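Local coordinates for UPF0141 protein yjdB (Campylobacter jejuni subsp. jejuni HB93-13, PDB 4TN0) that probably transfers phosphoethanolamine, as the zinc-binding periplasmic domain of EptC, an alkaline phosphatase-like enzyme required for polymyxin resistance and motility, at residues Gly109-Lys112 against Gly113-Arg117; Leu264-Leu267 against Ala268-Lys272; Ser294-Pro298 against Glu299-Leu303. All blocks are in the same frame, centred on the assembly; numbering follows the deposited sequence.

Contact 1: Gly109-Lys112 against Gly113-Arg117; sequences GGCK and GVCDR
V114 N donates to C111 O at 3.0 Å and nearly straight (166°), closing a type I' beta turn from C111 to V114. The turn type follows from the backbone torsions of K112 and G113, both with positive phi and with psi values near those of a type I' turn. The donor stands above the carbonyl plane of C111 instead of on a lone pair, and V114 CG2 lies beside the same oxygen, 3.3 Å from C111 O. A disulfide braces the turn, joining C111 SG to C115 SG at 2.1 Å. Each sulfur is turned between its own backbone N and carbonyl carbon (chi1 61° in C111, 68° in C115), which brings the two together across the bend. D116 reaches back, its OD1 3.5 Å from C111 SG. W103 of strand 100-105 touches C111, V114 and C115, so the cross-linked loop packs on the sheet strand that precedes it. K112 instead turns to helix 68-73, meeting L69 and P70, and its side chain lies about 7 Å from the bound zinc ion. Bends at chi2 and chi4 fold the lysine chain back over its own loop, where K112 NZ donates to G109 O at 3.0 Å, tilted from the carbonyl plane.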
# COMPACT_ATOMS: atom_id res chain seq x y z
N GLY A 109 -0.02 8.27 -12.20
CA GLY A 109 0.72 7.36 -13.06
C GLY A 109 -0.02 6.13 -13.53
O GLY A 109 0.49 5.39 -14.36
N GLY A 110 -1.23 5.92 -13.02
CA GLY A 110 -1.99 4.74 -13.38
C GLY A 110 -1.60 3.48 -12.61
O GLY A 110 -0.90 3.55 -11.60
N CYS A 111 -2.08 2.33 -13.06
CA CYS A 111 -1.81 1.09 -12.34
C CYS A 111 -0.57 0.37 -12.88
O CYS A 111 -0.30 -0.78 -12.50
CB CYS A 111 -3.04 0.16 -12.39
SG CYS A 111 -3.52 -0.36 -14.04
N LYS A 112 0.16 1.03 -13.79
CA LYS A 112 1.36 0.46 -14.42
C LYS A 112 1.14 -0.98 -14.90
O LYS A 112 2.02 -1.83 -14.74
CB LYS A 112 2.56 0.51 -13.47
CG LYS A 112 2.93 1.89 -12.95
CD LYS A 112 3.77 2.64 -13.97
CE LYS A 112 4.11 4.07 -13.53
NZ LYS A 112 3.46 5.01 -14.46
N GLY A 113 -0.03 -1.24 -15.47
CA GLY A 113 -0.33 -2.53 -16.08
C GLY A 113 -0.82 -3.64 -15.16
O GLY A 113 -1.07 -4.75 -15.62
N VAL A 114 -0.95 -3.35 -13.87
CA VAL A 114 -1.37 -4.37 -12.91
C VAL A 114 -2.87 -4.68 -13.01
O VAL A 114 -3.28 -5.84 -12.92
CB VAL A 114 -1.03 -3.95 -11.48
CG1 VAL A 114 -1.55 -4.96 -10.48
CG2 VAL A 114 0.48 -3.80 -11.33
N CYS A 115 -3.67 -3.64 -13.23
CA CYS A 115 -5.14 -3.71 -13.17
C CYS A 115 -5.78 -3.93 -14.54
O CYS A 115 -7.01 -4.00 -14.66
CB CYS A 115 -5.70 -2.39 -12.59
SG CYS A 115 -5.47 -0.97 -13.72
N ASP A 116 -4.94 -4.04 -15.56
CA ASP A 116 -5.39 -4.02 -16.95
C ASP A 116 -6.45 -5.07 -17.32
O ASP A 116 -7.32 -4.82 -18.16
CB ASP A 116 -4.18 -4.16 -17.86
CG ASP A 116 -3.34 -2.89 -17.90
OD1 ASP A 116 -3.61 -1.96 -17.11
OD2 ASP A 116 -2.40 -2.83 -18.72
N ARG A 117 -6.36 -6.24 -16.70
CA ARG A 117 -7.23 -7.34 -17.09
C ARG A 117 -8.32 -7.57 -16.04
O ARG A 117 -8.95 -8.62 -16.02
CB ARG A 117 -6.41 -8.61 -17.30
CG ARG A 117 -5.51 -8.57 -18.52
CD ARG A 117 -4.42 -9.63 -18.39
NE ARG A 117 -3.74 -9.45 -17.12
CZ ARG A 117 -2.73 -8.58 -16.95
NH1 ARG A 117 -2.16 -8.45 -15.76
NH2 ARG A 117 -2.31 -7.85 -17.97

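Contact 2: Leu264-Leu267 against Ala268-Lys272; sequences LMNL and AKEHK
Helix 264-271 is short, and its backbone bonds between L264-L267 and A268-K272 become less regular toward the C-terminal end. A268 N meets L264 O at 2.7 Å, nearly along the C=O axis and almost straight (170°). One residue on, K269 N to M265 O is 3.2 Å, with the donor above the carbonyl plane. E270 N to N266 O is likewise 3.2 Å and out of plane. L267 O takes weak bonds from two backbone donors, E270 N and H271 N. H271 also brings its ring to this oxygen obliquely, and the 2.5 Å between H271 ND1 and L267 O is short enough to be read with caution.

Along one flank the polar side chains pack by their shafts. E270 CG, beside its backbone N (chi1 -69°), comes to 3.0 Å from N266 O, a tight approach. Beyond it the N266 amide and the E270 carboxylate lie 26° from coplanar, with N266 ND2 4.1 Å from E270 CD. N266 OD1 meets the methylene of K269 instead of its amine, at 3.4 Å from K269 CE. E270 OE2 lies 3.9 Å from L267 CD1, carboxylate against methyl.

K269 and E270 face solvent, whereas the other flank lies on the central sheet: L264 and A268 touch F257 of strand 252-259, L264 also reaches S220 of strand 218-224, A268 meets V53 of strand 53-59, and K272 is backbone-bonded to D56.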
# COMPACT_ATOMS: atom_id res chain seq x y z
N LEU A 264 -6.03 -12.69 12.91
CA LEU A 264 -5.16 -12.11 11.90
C LEU A 264 -4.44 -10.92 12.52
O LEU A 264 -3.22 -10.76 12.37
CB LEU A 264 -5.97 -11.67 10.68
CG LEU A 264 -6.70 -12.84 10.03
CD1 LEU A 264 -7.47 -12.40 8.79
CD2 LEU A 264 -5.69 -13.94 9.70
N MET A 265 -5.21 -10.12 13.24
CA MET A 265 -4.67 -8.97 13.93
C MET A 265 -3.52 -9.34 14.84
O MET A 265 -2.56 -8.56 14.98
CB MET A 265 -5.77 -8.29 14.75
CG MET A 265 -5.52 -6.84 15.03
SD MET A 265 -5.84 -5.83 13.58
CE MET A 265 -5.63 -4.22 14.32
N ASN A 266 -3.58 -10.52 15.45
CA ASN A 266 -2.50 -10.89 16.36
C ASN A 266 -1.40 -11.69 15.66
O ASN A 266 -0.25 -11.70 16.12
CB ASN A 266 -3.03 -11.64 17.58
CG ASN A 266 -1.98 -11.80 18.67
OD1 ASN A 266 -1.42 -10.81 19.16
ND2 ASN A 266 -1.71 -13.05 19.07
N LEU A 267 -1.71 -12.33 14.53
CA LEU A 267 -0.63 -12.88 13.71
C LEU A 267 0.20 -11.73 13.14
O LEU A 267 1.43 -11.80 13.09
CB LEU A 267 -1.17 -13.76 12.59
CG LEU A 267 -1.26 -15.27 12.79
CD1 LEU A 267 -1.88 -15.62 14.14
CD2 LEU A 267 -2.06 -15.91 11.66
N ALA A 268 -0.50 -10.70 12.67
CA ALA A 268 0.16 -9.51 12.16
C ALA A 268 1.07 -8.87 13.22
O ALA A 268 2.22 -8.52 12.94
CB ALA A 268 -0.88 -8.52 11.66
N LYS A 269 0.54 -8.75 14.44
CA LYS A 269 1.26 -8.12 15.54
C LYS A 269 2.54 -8.88 15.87
O LYS A 269 3.54 -8.28 16.28
CB LYS A 269 0.38 -8.02 16.79
CG LYS A 269 1.06 -7.35 17.99
CD LYS A 269 0.10 -7.08 19.17
CE LYS A 269 0.29 -8.10 20.31
NZ LYS A 269 1.12 -7.57 21.45
N GLU A 270 2.50 -10.19 15.68
CA GLU A 270 3.64 -11.05 15.99
C GLU A 270 4.76 -10.93 14.96
O GLU A 270 5.92 -11.17 15.28
CB GLU A 270 3.19 -12.51 16.11
CG GLU A 270 2.31 -12.81 17.31
CD GLU A 270 1.83 -14.25 17.36
OE1 GLU A 270 2.03 -14.90 18.41
OE2 GLU A 270 1.24 -14.73 16.36
N HIS A 271 4.40 -10.54 13.74
CA HIS A 271 5.38 -10.46 12.66
C HIS A 271 5.97 -9.06 12.43
O HIS A 271 6.99 -8.92 11.74
CB HIS A 271 4.73 -10.92 11.35
CG HIS A 271 4.31 -12.35 11.34
ND1 HIS A 271 2.98 -12.73 11.34
CD2 HIS A 271 5.03 -13.49 11.31
CE1 HIS A 271 2.91 -14.05 11.32
NE2 HIS A 271 4.14 -14.54 11.30
N LYS A 272 5.37 -8.05 13.05
CA LYS A 272 5.60 -6.66 12.65
C LYS A 272 7.08 -6.22 12.63
O LYS A 272 7.45 -5.36 11.83
CB LYS A 272 4.78 -5.70 13.54
CG LYS A 272 5.24 -5.61 14.99
CD LYS A 272 4.38 -4.64 15.79
CE LYS A 272 5.06 -4.28 17.12
NZ LYS A 272 4.53 -3.01 17.71

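Contact 3: Ser294-Pro298 against Glu299-Leu303; sequences SVYEP and EYDLL
The backbone turns sharply at P298 and E299, whose torsions are close to those of a type I turn, and Y300 N donates to E297 O at 2.9 Å from above the carbonyl plane.

On one side of this bend Y296 reaches forward to D301. Its CG is anti to the backbone N (chi1 170°), and the hydroxyl donates to the carboxylate, with Y296 OH 3.0 Å from D301 OD1. The oxygen lies near the plane of the tyrosine ring, at its edge, and is 3.5 Å from Y296 CE1; it is met on its anti side. Ring and carboxylate planes are nearly perpendicular, 86° apart. P298 N rides over one face of the Y296 ring, 3.9 Å above its plane and offset toward the rim.

E297 and Y300 run side by side in the same direction, with E297 OE1 3.3 Å from Y300 CD1 and the carboxylate 30° from the ring plane. The charge of E297 is answered elsewhere, by a salt bridge from OE1 to K77 NZ. At the corner of the turn the P298 ring and the E299 chain lie side by side, pointing the same way.

T284 of helix 281-288 touches D301, a buried residue that takes a bond on each carboxylate oxygen. While OD1 holds the phenol, D301 OD2 accepts L303 N at 3.1 Å from above the carboxylate plane, the mark of an Asx turn.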
# COMPACT_ATOMS: atom_id res chain seq x y z
N SER A 294 0.97 -24.28 -6.17
CA SER A 294 2.36 -24.56 -5.79
C SER A 294 3.22 -23.30 -5.71
O SER A 294 4.27 -23.30 -5.07
CB SER A 294 2.98 -25.55 -6.77
OG SER A 294 2.99 -25.01 -8.08
N VAL A 295 2.79 -22.22 -6.36
CA VAL A 295 3.58 -20.99 -6.34
C VAL A 295 3.35 -20.22 -5.04
O VAL A 295 4.07 -19.27 -4.73
CB VAL A 295 3.29 -20.08 -7.53
CG1 VAL A 295 3.54 -20.81 -8.83
CG2 VAL A 295 1.87 -19.54 -7.45
N TYR A 296 2.33 -20.65 -4.28
CA TYR A 296 2.10 -20.09 -2.96
C TYR A 296 3.21 -20.51 -1.99
O TYR A 296 3.47 -21.70 -1.80
CB TYR A 296 0.73 -20.52 -2.44
CG TYR A 296 0.50 -20.18 -0.99
CD1 TYR A 296 0.23 -18.87 -0.59
CD2 TYR A 296 0.55 -21.16 -0.00
CE1 TYR A 296 0.02 -18.55 0.73
CE2 TYR A 296 0.34 -20.85 1.33
CZ TYR A 296 0.08 -19.54 1.69
OH TYR A 296 -0.12 -19.23 3.02
N GLU A 297 3.87 -19.53 -1.39
CA GLU A 297 4.94 -19.82 -0.44
C GLU A 297 4.51 -19.39 0.94
O GLU A 297 4.52 -18.21 1.25
CB GLU A 297 6.24 -19.12 -0.83
CG GLU A 297 6.88 -19.58 -2.11
CD GLU A 297 8.04 -18.71 -2.49
OE1 GLU A 297 7.86 -17.47 -2.48
OE2 GLU A 297 9.14 -19.24 -2.78
N PRO A 298 4.16 -20.36 1.79
CA PRO A 298 3.58 -20.09 3.11
C PRO A 298 4.53 -19.30 3.99
O PRO A 298 4.11 -18.67 4.96
CB PRO A 298 3.34 -21.48 3.68
CG PRO A 298 4.27 -22.38 2.92
CD PRO A 298 4.36 -21.80 1.55
N GLU A 299 5.81 -19.32 3.65
CA GLU A 299 6.80 -18.66 4.47
C GLU A 299 7.02 -17.23 4.01
O GLU A 299 8.02 -16.59 4.36
CB GLU A 299 8.10 -19.45 4.42
CG GLU A 299 7.84 -20.88 4.00
CD GLU A 299 8.98 -21.80 4.36
OE1 GLU A 299 10.13 -21.32 4.48
OE2 GLU A 299 8.70 -23.02 4.53
N TYR A 300 6.06 -16.74 3.22
CA TYR A 300 6.04 -15.37 2.75
C TYR A 300 4.66 -14.70 2.95
O TYR A 300 4.49 -13.52 2.63
CB TYR A 300 6.43 -15.32 1.27
CG TYR A 300 7.91 -15.13 1.05
CD1 TYR A 300 8.66 -16.10 0.38
CD2 TYR A 300 8.57 -13.99 1.51
CE1 TYR A 300 10.01 -15.93 0.17
CE2 TYR A 300 9.92 -13.81 1.31
CZ TYR A 300 10.64 -14.78 0.64
OH TYR A 300 11.99 -14.60 0.44
N ASP A 301 3.70 -15.46 3.47
CA ASP A 301 2.36 -14.94 3.77
C ASP A 301 2.39 -14.26 5.14
O ASP A 301 2.66 -14.92 6.15
CB ASP A 301 1.33 -16.07 3.71
CG ASP A 301 -0.11 -15.58 3.77
OD1 ASP A 301 -0.98 -16.34 3.30
OD2 ASP A 301 -0.39 -14.46 4.27
N LEU A 302 2.15 -12.95 5.18
CA LEU A 302 2.23 -12.19 6.43
C LEU A 302 1.23 -12.68 7.47
O LEU A 302 1.48 -12.59 8.67
CB LEU A 302 2.01 -10.69 6.16
CG LEU A 302 2.96 -9.98 5.18
CD1 LEU A 302 2.44 -8.57 4.90
CD2 LEU A 302 4.40 -9.96 5.69
N LEU A 303 0.09 -13.19 7.01
CA LEU A 303 -0.95 -13.68 7.90
C LEU A 303 -0.97 -15.22 8.03
O LEU A 303 -2.03 -15.84 8.09
CB LEU A 303 -2.31 -13.17 7.43
CG LEU A 303 -2.34 -11.65 7.35
CD1 LEU A 303 -3.67 -11.16 6.84
CD2 LEU A 303 -2.02 -11.03 8.71

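From the N terminus, contact 1 comes first, closing the disulfide loop between parallel strands 100-105 and 120-123, at one edge of the mixed sheet. Contact 2 follows on helix 264-271, after strand 252-259, and contact 3 in the loop beyond helix 281-288. The three are in series; none nests in or crosses another. Contacts 1 and 2 lie on opposite sides of the chain's centre, 30 Å apart between centres, and contact 1 touches neither of the others. Contacts 2 and 3 do meet: L303 CD2 packs 4.0 Å from A268 CB, and L303 O lies 3.6 Å from L267 CD2. The C-terminal loop is thereby packed against helix 264-271.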